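DUF5638 domain-containing protein (Legionella pneumophila subsp. pneumophila, PDB 5L1A) is of unknown function but forms, in this chain, the all-helical first half of a longer DUF5638-family protein predicted to carry a transmembrane helix. Local coordinates at residues 20-25 with 40-45; 48-53 with 61-66; 92-97 with 101-106. One frame throughout, in Å; residues are numbered along the deposited sequence.

Interaction 1. Residues 20-25 with 40-45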
loop_
_atom_site.group_PDB
_atom_site.type_symbol
_atom_site.label_atom_id
_atom_site.label_comp_id
_atom_site.label_asym_id
_atom_site.label_seq_id
_atom_site.Cartn_x
_atom_site.Cartn_y
_atom_site.Cartn_z
ATOM N N THR A 20 0.782 -8.264 6.075
ATOM C CA THR A 20 1.077 -9.692 6.023
ATOM C C THR A 20 1.032 -10.208 4.593
ATOM O O THR A 20 1.866 -11.030 4.196
ATOM C CB THR A 20 0.085 -10.461 6.896
ATOM O OG1 THR A 20 0.143 -9.956 8.234
ATOM C CG2 THR A 20 0.400 -11.952 6.901
ATOM N N GLN A 21 0.055 -9.746 3.809
ATOM C CA GLN A 21 -0.046 -10.173 2.420
ATOM C C GLN A 21 1.174 -9.750 1.612
ATOM O O GLN A 21 1.608 -10.486 0.718
ATOM C CB GLN A 21 -1.320 -9.612 1.792
ATOM C CG GLN A 21 -1.575 -10.097 0.384
ATOM C CD GLN A 21 -1.756 -11.595 0.318
ATOM O OE1 GLN A 21 -2.805 -12.119 0.687
ATOM N NE2 GLN A 21 -0.728 -12.297 -0.142
ATOM N N LEU A 22 1.742 -8.580 1.911
ATOM C CA LEU A 22 2.957 -8.157 1.227
ATOM C C LEU A 22 4.120 -9.080 1.561
ATOM O O LEU A 22 4.876 -9.478 0.668
ATOM C CB LEU A 22 3.295 -6.712 1.591
ATOM C CG LEU A 22 2.913 -5.630 0.580
ATOM C CD1 LEU A 22 3.383 -4.263 1.050
ATOM C CD2 LEU A 22 3.464 -5.945 -0.807
ATOM N N ASN A 23 4.279 -9.431 2.841
ATOM C CA ASN A 23 5.352 -10.344 3.226
ATOM C C ASN A 23 5.203 -11.693 2.534
ATOM O O ASN A 23 6.189 -12.263 2.052
ATOM C CB ASN A 23 5.381 -10.530 4.744
ATOM C CG ASN A 23 5.673 -9.243 5.488
ATOM O OD1 ASN A 23 6.093 -8.249 4.895
ATOM N ND2 ASN A 23 5.459 -9.258 6.798
ATOM N N GLN A 24 3.976 -12.215 2.469
ATOM C CA GLN A 24 3.765 -13.533 1.876
ATOM C C GLN A 24 4.004 -13.521 0.371
ATOM O O GLN A 24 4.378 -14.551 -0.200
ATOM C CB GLN A 24 2.356 -14.033 2.195
ATOM C CG GLN A 24 2.127 -14.316 3.670
ATOM C CD GLN A 24 0.704 -14.743 3.968
ATOM O OE1 GLN A 24 -0.213 -14.473 3.190
ATOM N NE2 GLN A 24 0.511 -15.418 5.096
ATOM N N PHE A 25 3.788 -12.378 -0.287
ATOM C CA PHE A 25 4.161 -12.246 -1.692
ATOM C C PHE A 25 5.641 -12.539 -1.891
ATOM O O PHE A 25 6.021 -13.340 -2.755
ATOM C CB PHE A 25 3.833 -10.839 -2.199
ATOM C CG PHE A 25 2.374 -10.611 -2.489
ATOM C CD1 PHE A 25 1.532 -11.669 -2.792
ATOM C CD2 PHE A 25 1.848 -9.327 -2.468
ATOM C CE1 PHE A 25 0.190 -11.454 -3.063
ATOM C CE2 PHE A 25 0.508 -9.103 -2.737
ATOM C CZ PHE A 25 -0.324 -10.169 -3.033
ATOM N N ASN A 40 9.787 -1.826 2.781
ATOM C CA ASN A 40 9.536 -1.153 4.051
ATOM C C ASN A 40 9.056 0.275 3.845
ATOM O O ASN A 40 8.274 0.785 4.654
ATOM C CB ASN A 40 10.797 -1.158 4.915
ATOM C CG ASN A 40 11.041 -2.494 5.579
ATOM O OD1 ASN A 40 10.508 -2.769 6.654
ATOM N ND2 ASN A 40 11.853 -3.331 4.946
ATOM N N GLN A 41 9.522 0.938 2.787
ATOM C CA GLN A 41 9.049 2.284 2.486
ATOM C C GLN A 41 7.563 2.277 2.146
ATOM O O GLN A 41 6.811 3.154 2.589
ATOM C CB GLN A 41 9.875 2.869 1.340
ATOM C CG GLN A 41 9.581 4.316 0.982
ATOM C CD GLN A 41 10.511 4.838 -0.105
ATOM O OE1 GLN A 41 10.735 4.175 -1.121
ATOM N NE2 GLN A 41 11.065 6.023 0.110
ATOM N N ILE A 42 7.123 1.285 1.371
ATOM C CA ILE A 42 5.713 1.175 1.015
ATOM C C ILE A 42 4.862 0.965 2.259
ATOM O O ILE A 42 3.836 1.630 2.450
ATOM C CB ILE A 42 5.506 0.039 -0.004
ATOM C CG1 ILE A 42 5.925 0.493 -1.404
ATOM C CG2 ILE A 42 4.062 -0.422 0.003
ATOM C CD1 ILE A 42 5.118 1.665 -1.932
ATOM N N LYS A 43 5.270 0.035 3.125
ATOM C CA LYS A 43 4.467 -0.247 4.309
ATOM C C LYS A 43 4.469 0.927 5.274
ATOM O O LYS A 43 3.450 1.203 5.915
ATOM C CB LYS A 43 4.967 -1.519 4.993
ATOM C CG LYS A 43 4.935 -2.726 4.073
ATOM C CD LYS A 43 4.736 -4.020 4.834
ATOM C CE LYS A 43 5.935 -4.358 5.683
ATOM N NZ LYS A 43 5.719 -5.645 6.396
ATOM N N TYR A 44 5.592 1.635 5.379
ATOM C CA TYR A 44 5.622 2.850 6.181
ATOM C C TYR A 44 4.684 3.912 5.620
ATOM O O TYR A 44 4.040 4.633 6.389
ATOM C CB TYR A 44 7.054 3.374 6.262
ATOM C CG TYR A 44 7.199 4.709 6.950
ATOM C CD1 TYR A 44 7.270 4.796 8.336
ATOM C CD2 TYR A 44 7.276 5.883 6.213
ATOM C CE1 TYR A 44 7.404 6.019 8.967
ATOM C CE2 TYR A 44 7.410 7.103 6.832
ATOM C CZ TYR A 44 7.474 7.168 8.207
ATOM O OH TYR A 44 7.612 8.392 8.821
ATOM N N PHE A 45 4.576 4.008 4.291
ATOM C CA PHE A 45 3.722 5.023 3.676
ATOM C C PHE A 45 2.255 4.833 4.057
ATOM O O PHE A 45 1.572 5.793 4.427
ATOM C CB PHE A 45 3.891 4.997 2.155
ATOM C CG PHE A 45 2.889 5.841 1.418
ATOM C CD1 PHE A 45 3.072 7.204 1.295
ATOM C CD2 PHE A 45 1.765 5.268 0.844
ATOM C CE1 PHE A 45 2.151 7.981 0.619
ATOM C CE2 PHE A 45 0.841 6.044 0.166
ATOM C CZ PHE A 45 1.036 7.400 0.054
#
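Leu22 lays its CD1 methyl along the aliphatic stem of Lys43, 3.7 Å from Lys43 CG and 4.0 Å from Lys43 CD, the two side chains sliding past each other in opposite directions. The same methyl also meets the branch methyl of Ile42, with Leu22 CD1 4.0 Å from Ile42 CG2, so a single leucine carbon touches two consecutive residues of helix 33-51. A kink in the Lys43 chain (chi3 -68°) lets its CG and CD keep to the leucine while the ammonium group goes on to Asn23. There Lys43 NZ donates a hydrogen bond of 3.0 Å to OD1 of Asn23, an exposed residue, the two side chains crossing at roughly a right angle. The donor comes at the oxygen from the side, with a C=O...N angle of 114°, and lies somewhat off the carbonyl plane. Asn23 ND2 stands farther from Lys43 NZ, at 3.6 Å.

Helices 8-25 and 33-51 run antiparallel here as members of an all-helical bundle, and their local axes approach to 11.4 Å, at an angle of 168°. The nearest CA atoms, those of Leu22 and Lys43, are 8.6 Å apart, and at this spacing the contact is made by the long Lys43 side chain together with Leu22, Asn23 and the branch methyl of Ile42. Helix 56-77 takes up the inner side of the pair: Leu22 packs on Ile70, and Lys43 rests on Tyr66. Ile42 starts toward Leu22, but the end of its side chain turns away to Phe69 and, on helix 97-110, to Ile103 and Phe106.

Interaction 2. Residues 48-53 with 61-66; sequences SAFNKT and EVVEEY. With I3C (5-amino-2,4,6-triiodobenzene-1,3-dicarboxylic acid), chain E; I3C (5-amino-2,4,6-triiodobenzene-1,3-dicarboxylic acid), chain B.
With CG1 anti to its backbone N (chi1 173°), Val62 settles that methyl against helix 33-51, where Val62 CG1 lies 3.7 Å from Phe50 N, close to Phe50 CB as well, and 4.0 Å from Ala49 CB. Phe50 has its own CG anti to the backbone N (chi1 173°), which puts the phenyl ring beside Val63: the two side chains run in the same direction, with Val63 CG2 3.8 Å from Phe50 CD1 and approaching the ring obliquely. The other methyl of Val62 serves the end of the segment, Val62 CG2 lying 4.0 Å from Thr53 CG2.

These segments flank the short connection of a helical hairpin, helix 33-51 followed by helix 56-77. The backbones come close here, Phe50 CA and Val62 CA being 5.9 Å apart, a spacing that small alanine and valine side chains can fill. Phe50 O accepts from both Thr53 N and Thr53 OG1, the hydroxyl lying in the carbonyl plane; Thr53 OG1 is also hydrogen-bonded to Tyr5 OH.

On another side, the hairpin borders bound triiodinated acid. The amino nitrogen N13 of the chain E molecule donates to Glu65 OE1 at 3.1 Å, with a bent N-H...O angle of 135°, and lies 3.5 Å from Ala49 CB. The extended Glu65 chain brings CG to 3.4 Å from O11 of the chain B molecule.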
loop_
_atom_site.group_PDB
_atom_site.type_symbol
_atom_site.label_atom_id
_atom_site.label_comp_id
_atom_site.label_asym_id
_atom_site.label_seq_id
_atom_site.Cartn_x
_atom_site.Cartn_y
_atom_site.Cartn_z
ATOM N N SER A 48 1.723 4.910 8.133
ATOM C CA SER A 48 1.811 6.276 8.644
ATOM C C SER A 48 0.629 7.118 8.196
ATOM O O SER A 48 0.173 7.989 8.943
ATOM C CB SER A 48 3.112 6.945 8.196
ATOM O OG SER A 48 4.248 6.240 8.660
ATOM N N ALA A 49 0.125 6.884 6.982
ATOM C CA ALA A 49 -1.011 7.663 6.503
ATOM C C ALA A 49 -2.272 7.341 7.292
ATOM O O ALA A 49 -3.097 8.228 7.537
ATOM C CB ALA A 49 -1.234 7.418 5.011
ATOM N N PHE A 50 -2.437 6.081 7.704
ATOM C CA PHE A 50 -3.605 5.721 8.504
ATOM C C PHE A 50 -3.510 6.298 9.912
ATOM O O PHE A 50 -4.513 6.759 10.466
ATOM C CB PHE A 50 -3.768 4.202 8.559
ATOM C CG PHE A 50 -4.844 3.741 9.507
ATOM C CD1 PHE A 50 -6.166 3.683 9.098
ATOM C CD2 PHE A 50 -4.534 3.372 10.808
ATOM C CE1 PHE A 50 -7.155 3.266 9.964
ATOM C CE2 PHE A 50 -5.518 2.955 11.676
ATOM C CZ PHE A 50 -6.832 2.901 11.253
ATOM N N ASN A 51 -2.314 6.273 10.506
ATOM C CA ASN A 51 -2.136 6.791 11.857
ATOM C C ASN A 51 -2.340 8.296 11.938
ATOM O O ASN A 51 -2.562 8.819 13.035
ATOM C CB ASN A 51 -0.744 6.440 12.382
ATOM C CG ASN A 51 -0.514 4.949 12.480
ATOM O OD1 ASN A 51 -1.453 4.169 12.643
ATOM N ND2 ASN A 51 0.746 4.543 12.389
ATOM N N LYS A 52 -2.253 9.007 10.817
ATOM C CA LYS A 52 -2.510 10.439 10.811
ATOM C C LYS A 52 -3.982 10.773 10.625
ATOM O O LYS A 52 -4.363 11.932 10.817
ATOM C CB LYS A 52 -1.687 11.123 9.714
ATOM C CG LYS A 52 -0.187 11.130 9.971
ATOM C CD LYS A 52 0.581 11.727 8.796
ATOM C CE LYS A 52 0.371 10.914 7.526
ATOM N NZ LYS A 52 1.235 11.370 6.402
ATOM N N THR A 53 -4.812 9.799 10.256
ATOM C CA THR A 53 -6.235 10.058 10.107
ATOM C C THR A 53 -6.849 10.406 11.459
ATOM O O THR A 53 -6.390 9.952 12.511
ATOM C CB THR A 53 -6.948 8.849 9.497
ATOM O OG1 THR A 53 -6.857 7.731 10.387
ATOM C CG2 THR A 53 -6.320 8.479 8.165
ATOM N N GLU A 61 -10.596 5.360 3.962
ATOM C CA GLU A 61 -10.102 5.630 2.614
ATOM C C GLU A 61 -8.652 5.183 2.455
ATOM O O GLU A 61 -8.257 4.709 1.383
ATOM C CB GLU A 61 -10.249 7.115 2.282
ATOM C CG GLU A 61 -9.864 7.467 0.849
ATOM C CD GLU A 61 -10.132 8.922 0.496
ATOM O OE1 GLU A 61 -10.695 9.655 1.339
ATOM O OE2 GLU A 61 -9.780 9.331 -0.630
ATOM N N VAL A 62 -7.846 5.324 3.509
ATOM C CA VAL A 62 -6.462 4.862 3.458
ATOM C C VAL A 62 -6.405 3.341 3.446
ATOM O O VAL A 62 -5.621 2.741 2.699
ATOM C CB VAL A 62 -5.666 5.447 4.640
ATOM C CG1 VAL A 62 -4.273 4.842 4.701
ATOM C CG2 VAL A 62 -5.590 6.959 4.528
ATOM N N VAL A 63 -7.225 2.691 4.276
ATOM C CA VAL A 63 -7.246 1.231 4.310
ATOM C C VAL A 63 -7.681 0.671 2.960
ATOM O O VAL A 63 -7.101 -0.299 2.458
ATOM C CB VAL A 63 -8.152 0.738 5.456
ATOM C CG1 VAL A 63 -8.461 -0.744 5.297
ATOM C CG2 VAL A 63 -7.491 0.999 6.801
ATOM N N GLU A 64 -8.699 1.278 2.347
ATOM C CA GLU A 64 -9.110 0.862 1.010
ATOM C C GLU A 64 -8.007 1.107 -0.013
ATOM O O GLU A 64 -7.810 0.300 -0.927
ATOM C CB GLU A 64 -10.391 1.592 0.603
ATOM C CG GLU A 64 -11.619 1.141 1.365
ATOM C CD GLU A 64 -12.828 2.020 1.104
ATOM O OE1 GLU A 64 -12.677 3.075 0.453
ATOM O OE2 GLU A 64 -13.934 1.653 1.554
ATOM N N GLU A 65 -7.279 2.218 0.123
ATOM C CA GLU A 65 -6.212 2.517 -0.826
ATOM C C GLU A 65 -5.081 1.503 -0.716
ATOM O O GLU A 65 -4.514 1.084 -1.731
ATOM C CB GLU A 65 -5.688 3.935 -0.602
ATOM C CG GLU A 65 -4.635 4.373 -1.602
ATOM C CD GLU A 65 -3.786 5.516 -1.085
ATOM O OE1 GLU A 65 -3.795 5.746 0.141
ATOM O OE2 GLU A 65 -3.108 6.180 -1.900
ATOM N N TYR A 66 -4.742 1.102 0.509
ATOM C CA TYR A 66 -3.737 0.064 0.712
ATOM C C TYR A 66 -4.202 -1.270 0.136
ATOM O O TYR A 66 -3.406 -2.023 -0.439
ATOM C CB TYR A 66 -3.441 -0.064 2.207
ATOM C CG TYR A 66 -2.133 -0.728 2.568
ATOM C CD1 TYR A 66 -1.221 -1.116 1.594
ATOM C CD2 TYR A 66 -1.814 -0.972 3.897
ATOM C CE1 TYR A 66 -0.024 -1.727 1.941
ATOM C CE2 TYR A 66 -0.627 -1.577 4.253
ATOM C CZ TYR A 66 0.264 -1.955 3.274
ATOM O OH TYR A 66 1.445 -2.561 3.638
HETATM I I3 I3C E . -5.893 8.063 0.600
HETATM I I2 I3C E . -0.346 10.117 2.704
HETATM I I1 I3C E . -4.419 14.016 0.274
HETATM O O8 I3C E . -7.141 11.626 0.663
HETATM O O9 I3C E . -6.301 11.162 -1.300
HETATM C C10 I3C E . -1.601 12.908 1.689
HETATM N N13 I3C E . -2.838 8.037 1.947
HETATM C C1 I3C E . -4.860 10.972 0.578
HETATM C C6 I3C E . -4.501 9.583 0.963
HETATM C C5 I3C E . -3.176 9.301 1.591
HETATM C C4 I3C E . -2.220 10.419 1.829
HETATM C C3 I3C E . -2.584 11.802 1.445
HETATM C C2 I3C E . -3.900 12.074 0.819
HETATM C C7 I3C E . -6.186 11.270 -0.059
HETATM O O11 I3C E . -0.717 13.119 0.829
HETATM O O12 I3C E . -1.680 13.583 2.737
HETATM I I3 I3C B . -12.629 6.903 -5.842
HETATM I I2 I3C B . -7.996 3.291 -7.633
HETATM I I1 I3C B . -7.287 6.968 -2.771
HETATM O O8 I3C B . -11.018 7.388 -2.536
HETATM O O9 I3C B . -10.223 8.975 -3.822
HETATM C C10 I3C B . -6.520 4.739 -5.054
HETATM N N13 I3C B . -10.904 4.708 -7.541
HETATM C C1 I3C B . -9.855 6.737 -4.490
HETATM C C6 I3C B . -10.684 6.209 -5.596
HETATM C C5 I3C B . -10.147 5.195 -6.528
HETATM C C4 I3C B . -8.766 4.715 -6.336
HETATM C C3 I3C B . -7.922 5.231 -5.238
HETATM C C2 I3C B . -8.474 6.241 -4.318
HETATM C C7 I3C B . -10.403 7.768 -3.555
HETATM O O11 I3C B . -6.333 3.686 -4.411
HETATM O O12 I3C B . -5.579 5.399 -5.553
#

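Interaction 3. Residues 92-97 with 101-106. With I3C (5-amino-2,4,6-triiodobenzene-1,3-dicarboxylic acid), chain B; I3C (5-amino-2,4,6-triiodobenzene-1,3-dicarboxylic acid), chain E; I3C (5-amino-2,4,6-triiodobenzene-1,3-dicarboxylic acid), chain D.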
loop_
_atom_site.group_PDB
_atom_site.type_symbol
_atom_site.label_atom_id
_atom_site.label_comp_id
_atom_site.label_asym_id
_atom_site.label_seq_id
_atom_site.Cartn_x
_atom_site.Cartn_y
_atom_site.Cartn_z
ATOM N N ASP A 92 -4.002 8.975 -10.811
ATOM C CA ASP A 92 -4.865 10.152 -10.730
ATOM C C ASP A 92 -5.419 10.369 -9.328
ATOM O O ASP A 92 -5.718 11.508 -8.957
ATOM C CB ASP A 92 -6.029 10.037 -11.718
ATOM C CG ASP A 92 -5.569 9.909 -13.159
ATOM O OD1 ASP A 92 -4.397 10.227 -13.453
ATOM O OD2 ASP A 92 -6.392 9.497 -14.004
ATOM N N THR A 93 -5.579 9.301 -8.552
ATOM C CA THR A 93 -6.084 9.395 -7.192
ATOM C C THR A 93 -4.971 9.481 -6.158
ATOM O O THR A 93 -5.257 9.520 -4.956
ATOM C CB THR A 93 -6.990 8.198 -6.882
ATOM O OG1 THR A 93 -6.382 6.997 -7.372
ATOM C CG2 THR A 93 -8.355 8.378 -7.535
ATOM N N THR A 94 -3.717 9.511 -6.598
ATOM C CA THR A 94 -2.564 9.665 -5.720
ATOM C C THR A 94 -2.099 11.112 -5.818
ATOM O O THR A 94 -1.591 11.538 -6.860
ATOM C CB THR A 94 -1.448 8.701 -6.114
ATOM O OG1 THR A 94 -1.979 7.374 -6.251
ATOM C CG2 THR A 94 -0.345 8.706 -5.064
ATOM N N GLU A 95 -2.277 11.869 -4.735
ATOM C CA GLU A 95 -2.008 13.301 -4.793
ATOM C C GLU A 95 -0.522 13.603 -4.653
ATOM O O GLU A 95 0.038 14.366 -5.446
ATOM C CB GLU A 95 -2.814 14.028 -3.719
ATOM C CG GLU A 95 -4.306 13.797 -3.851
ATOM C CD GLU A 95 -5.122 14.890 -3.208
ATOM O OE1 GLU A 95 -4.538 15.937 -2.867
ATOM O OE2 GLU A 95 -6.344 14.700 -3.043
ATOM N N SER A 96 0.130 13.012 -3.656
ATOM C CA SER A 96 1.546 13.265 -3.437
ATOM C C SER A 96 2.370 12.696 -4.586
ATOM O O SER A 96 2.240 11.518 -4.938
ATOM C CB SER A 96 1.994 12.652 -2.112
ATOM O OG SER A 96 3.395 12.770 -1.943
ATOM N N ARG A 97 3.223 13.537 -5.174
ATOM C CA ARG A 97 4.092 13.049 -6.238
ATOM C C ARG A 97 5.171 12.120 -5.692
ATOM O O ARG A 97 5.597 11.192 -6.389
ATOM C CB ARG A 97 4.700 14.225 -7.004
ATOM C CG ARG A 97 3.739 14.822 -8.033
ATOM C CD ARG A 97 4.290 16.067 -8.722
ATOM N NE ARG A 97 3.489 16.429 -9.893
ATOM C CZ ARG A 97 3.650 17.543 -10.602
ATOM N NH1 ARG A 97 4.583 18.423 -10.263
ATOM N NH2 ARG A 97 2.876 17.778 -11.654
ATOM N N VAL A 101 6.117 8.289 -7.094
ATOM C CA VAL A 101 7.439 7.771 -7.430
ATOM C C VAL A 101 7.666 6.409 -6.788
ATOM O O VAL A 101 8.094 5.458 -7.451
ATOM C CB VAL A 101 8.527 8.778 -7.015
ATOM C CG1 VAL A 101 9.905 8.171 -7.188
ATOM C CG2 VAL A 101 8.397 10.059 -7.822
ATOM N N ILE A 102 7.382 6.291 -5.488
ATOM C CA ILE A 102 7.664 5.037 -4.796
ATOM C C ILE A 102 6.697 3.943 -5.229
ATOM O O ILE A 102 7.069 2.765 -5.275
ATOM C CB ILE A 102 7.643 5.244 -3.268
ATOM C CG1 ILE A 102 6.255 5.675 -2.791
ATOM C CG2 ILE A 102 8.682 6.278 -2.856
ATOM C CD1 ILE A 102 6.170 5.914 -1.301
ATOM N N ILE A 103 5.457 4.298 -5.565
ATOM C CA ILE A 103 4.484 3.284 -5.958
ATOM C C ILE A 103 4.752 2.797 -7.376
ATOM O O ILE A 103 4.648 1.598 -7.661
ATOM C CB ILE A 103 3.053 3.830 -5.805
ATOM C CG1 ILE A 103 2.702 4.000 -4.325
ATOM C CG2 ILE A 103 2.056 2.907 -6.478
ATOM C CD1 ILE A 103 1.378 4.701 -4.089
ATOM N N ALA A 104 5.103 3.708 -8.285
ATOM C CA ALA A 104 5.448 3.292 -9.640
ATOM C C ALA A 104 6.722 2.460 -9.653
ATOM O O ALA A 104 6.810 1.459 -10.373
ATOM C CB ALA A 104 5.598 4.512 -10.547
ATOM N N ASN A 105 7.722 2.859 -8.864
ATOM C CA ASN A 105 8.955 2.081 -8.787
ATOM C C ASN A 105 8.695 0.689 -8.223
ATOM O O ASN A 105 9.277 -0.295 -8.693
ATOM C CB ASN A 105 9.993 2.821 -7.941
ATOM C CG ASN A 105 11.244 1.993 -7.698
ATOM O OD1 ASN A 105 11.335 1.256 -6.714
ATOM N ND2 ASN A 105 12.220 2.116 -8.591
ATOM N N PHE A 106 7.816 0.581 -7.222
ATOM C CA PHE A 106 7.552 -0.731 -6.641
ATOM C C PHE A 106 6.830 -1.648 -7.624
ATOM O O PHE A 106 7.072 -2.861 -7.626
ATOM C CB PHE A 106 6.751 -0.595 -5.345
ATOM C CG PHE A 106 6.698 -1.863 -4.526
ATOM C CD1 PHE A 106 7.761 -2.219 -3.706
ATOM C CD2 PHE A 106 5.589 -2.693 -4.577
ATOM C CE1 PHE A 106 7.718 -3.381 -2.954
ATOM C CE2 PHE A 106 5.535 -3.860 -3.828
ATOM C CZ PHE A 106 6.602 -4.205 -3.014
HETATM I I3 I3C B . -12.629 6.903 -5.842
HETATM I I2 I3C B . -7.996 3.291 -7.633
HETATM I I1 I3C B . -7.287 6.968 -2.771
HETATM O O8 I3C B . -11.018 7.388 -2.536
HETATM O O9 I3C B . -10.223 8.975 -3.822
HETATM C C10 I3C B . -6.520 4.739 -5.054
HETATM N N13 I3C B . -10.904 4.708 -7.541
HETATM C C1 I3C B . -9.855 6.737 -4.490
HETATM C C6 I3C B . -10.684 6.209 -5.596
HETATM C C5 I3C B . -10.147 5.195 -6.528
HETATM C C4 I3C B . -8.766 4.715 -6.336
HETATM C C3 I3C B . -7.922 5.231 -5.238
HETATM C C2 I3C B . -8.474 6.241 -4.318
HETATM C C7 I3C B . -10.403 7.768 -3.555
HETATM O O11 I3C B . -6.333 3.686 -4.411
HETATM O O12 I3C B . -5.579 5.399 -5.553
HETATM I I3 I3C E . -5.893 8.063 0.600
HETATM I I2 I3C E . -0.346 10.117 2.704
HETATM I I1 I3C E . -4.419 14.016 0.274
HETATM O O8 I3C E . -7.141 11.626 0.663
HETATM O O9 I3C E . -6.301 11.162 -1.300
HETATM C C10 I3C E . -1.601 12.908 1.689
HETATM N N13 I3C E . -2.838 8.037 1.947
HETATM C C1 I3C E . -4.860 10.972 0.578
HETATM C C6 I3C E . -4.501 9.583 0.963
HETATM C C5 I3C E . -3.176 9.301 1.591
HETATM C C4 I3C E . -2.220 10.419 1.829
HETATM C C3 I3C E . -2.584 11.802 1.445
HETATM C C2 I3C E . -3.900 12.074 0.819
HETATM C C7 I3C E . -6.186 11.270 -0.059
HETATM O O11 I3C E . -0.717 13.119 0.829
HETATM O O12 I3C E . -1.680 13.583 2.737
HETATM I I3 I3C D . 5.941 8.161 -11.164
HETATM I I2 I3C D . 11.016 11.468 -12.214
HETATM I I1 I3C D . 5.367 13.973 -13.004
HETATM O O8 I3C D . 3.894 11.357 -11.019
HETATM O O9 I3C D . 3.890 10.447 -13.012
HETATM C C10 I3C D . 8.714 13.801 -12.948
HETATM N N13 I3C D . 9.078 8.991 -11.431
HETATM C C1 I3C D . 5.982 11.091 -12.092
HETATM C C6 I3C D . 6.838 9.946 -11.730
HETATM C C5 I3C D . 8.311 10.057 -11.768
HETATM C C4 I3C D . 8.933 11.338 -12.173
HETATM C C3 I3C D . 8.083 12.501 -12.544
HETATM C C2 I3C D . 6.603 12.370 -12.496
HETATM C C7 I3C D . 4.491 10.956 -12.041
HETATM O O11 I3C D . 8.528 14.236 -14.103
HETATM O O12 I3C D . 9.420 14.409 -12.118
#
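Val101 can be followed outward from CB, which lies 3.8 Å from the carbonyl oxygen of Arg97. One atom farther, Val101 CG2 comes to 3.3 Å from that same Arg97 O and, on its other contact, to 3.8 Å from the amino nitrogen N13 of the triiodinated acid of chain D. One turn along the helix, Ala104 CB meets the same molecule, 3.7 Å from its iodine I3. CG2 of Val101 reaches its place by standing beside its own backbone N, and that nitrogen donates to the oxygen which CG2 adjoins: Val101 N to Arg97 O is a hydrogen bond of 3.0 Å, with an N-H...O angle of 147°. It spans four residues, as the first turn of helix 97-110 requires. Ser96 occupies the N-cap position, its OG making a weak hydrogen bond to Ala99 N.

Before the cap, the loop folds back on the helix. Thr94 turns its methyl inward, CG2 approaching Ile103 CD1 at 4.5 Å. Its hydroxyl is bonded to Ile90 O at the end of helix 83-90, while the methyl meets helix 97-110 only loosely. Ile103 also packs on Ile90 and on Tyr46.

The outer side of the loop faces bound acid. Thr93 OG1 donates to carboxyl oxygen O12 of the chain B molecule at 2.6 Å, while Thr93 CG2 lies over its ring carbons. Glu95 brings CD to 3.7 Å from iodine I1 of the chain E molecule.

Iodine packing against carbon, with one hydrogen bond, from Thr93 to a carboxyl oxygen, is consistent with opportunistic surface binding of a heavy-atom compound of the kind used for crystallographic phasing, and gives no evidence of a natural ligand.

Overall arrangement
Interaction 2 is the buried one, made across the segments by apolar groups of two closely spaced helices; interactions 1 and 3 are only partly buried and mix apolar packing with a hydrogen bond. That bond joins side chains of separate helices in interaction 1 but is local helical backbone in interaction 3. Helix 33-51 serves both interactions 1 and 2, which touch where Tyr66 OH meets Lys43 CG and Leu22 CD1. It also reaches interaction 3, through Gln41 OE1 against Ile102 CG2. Interactions 2 and 3 do not touch, their nearest atoms being about 5 Å apart, yet both border the same two bound acid molecules.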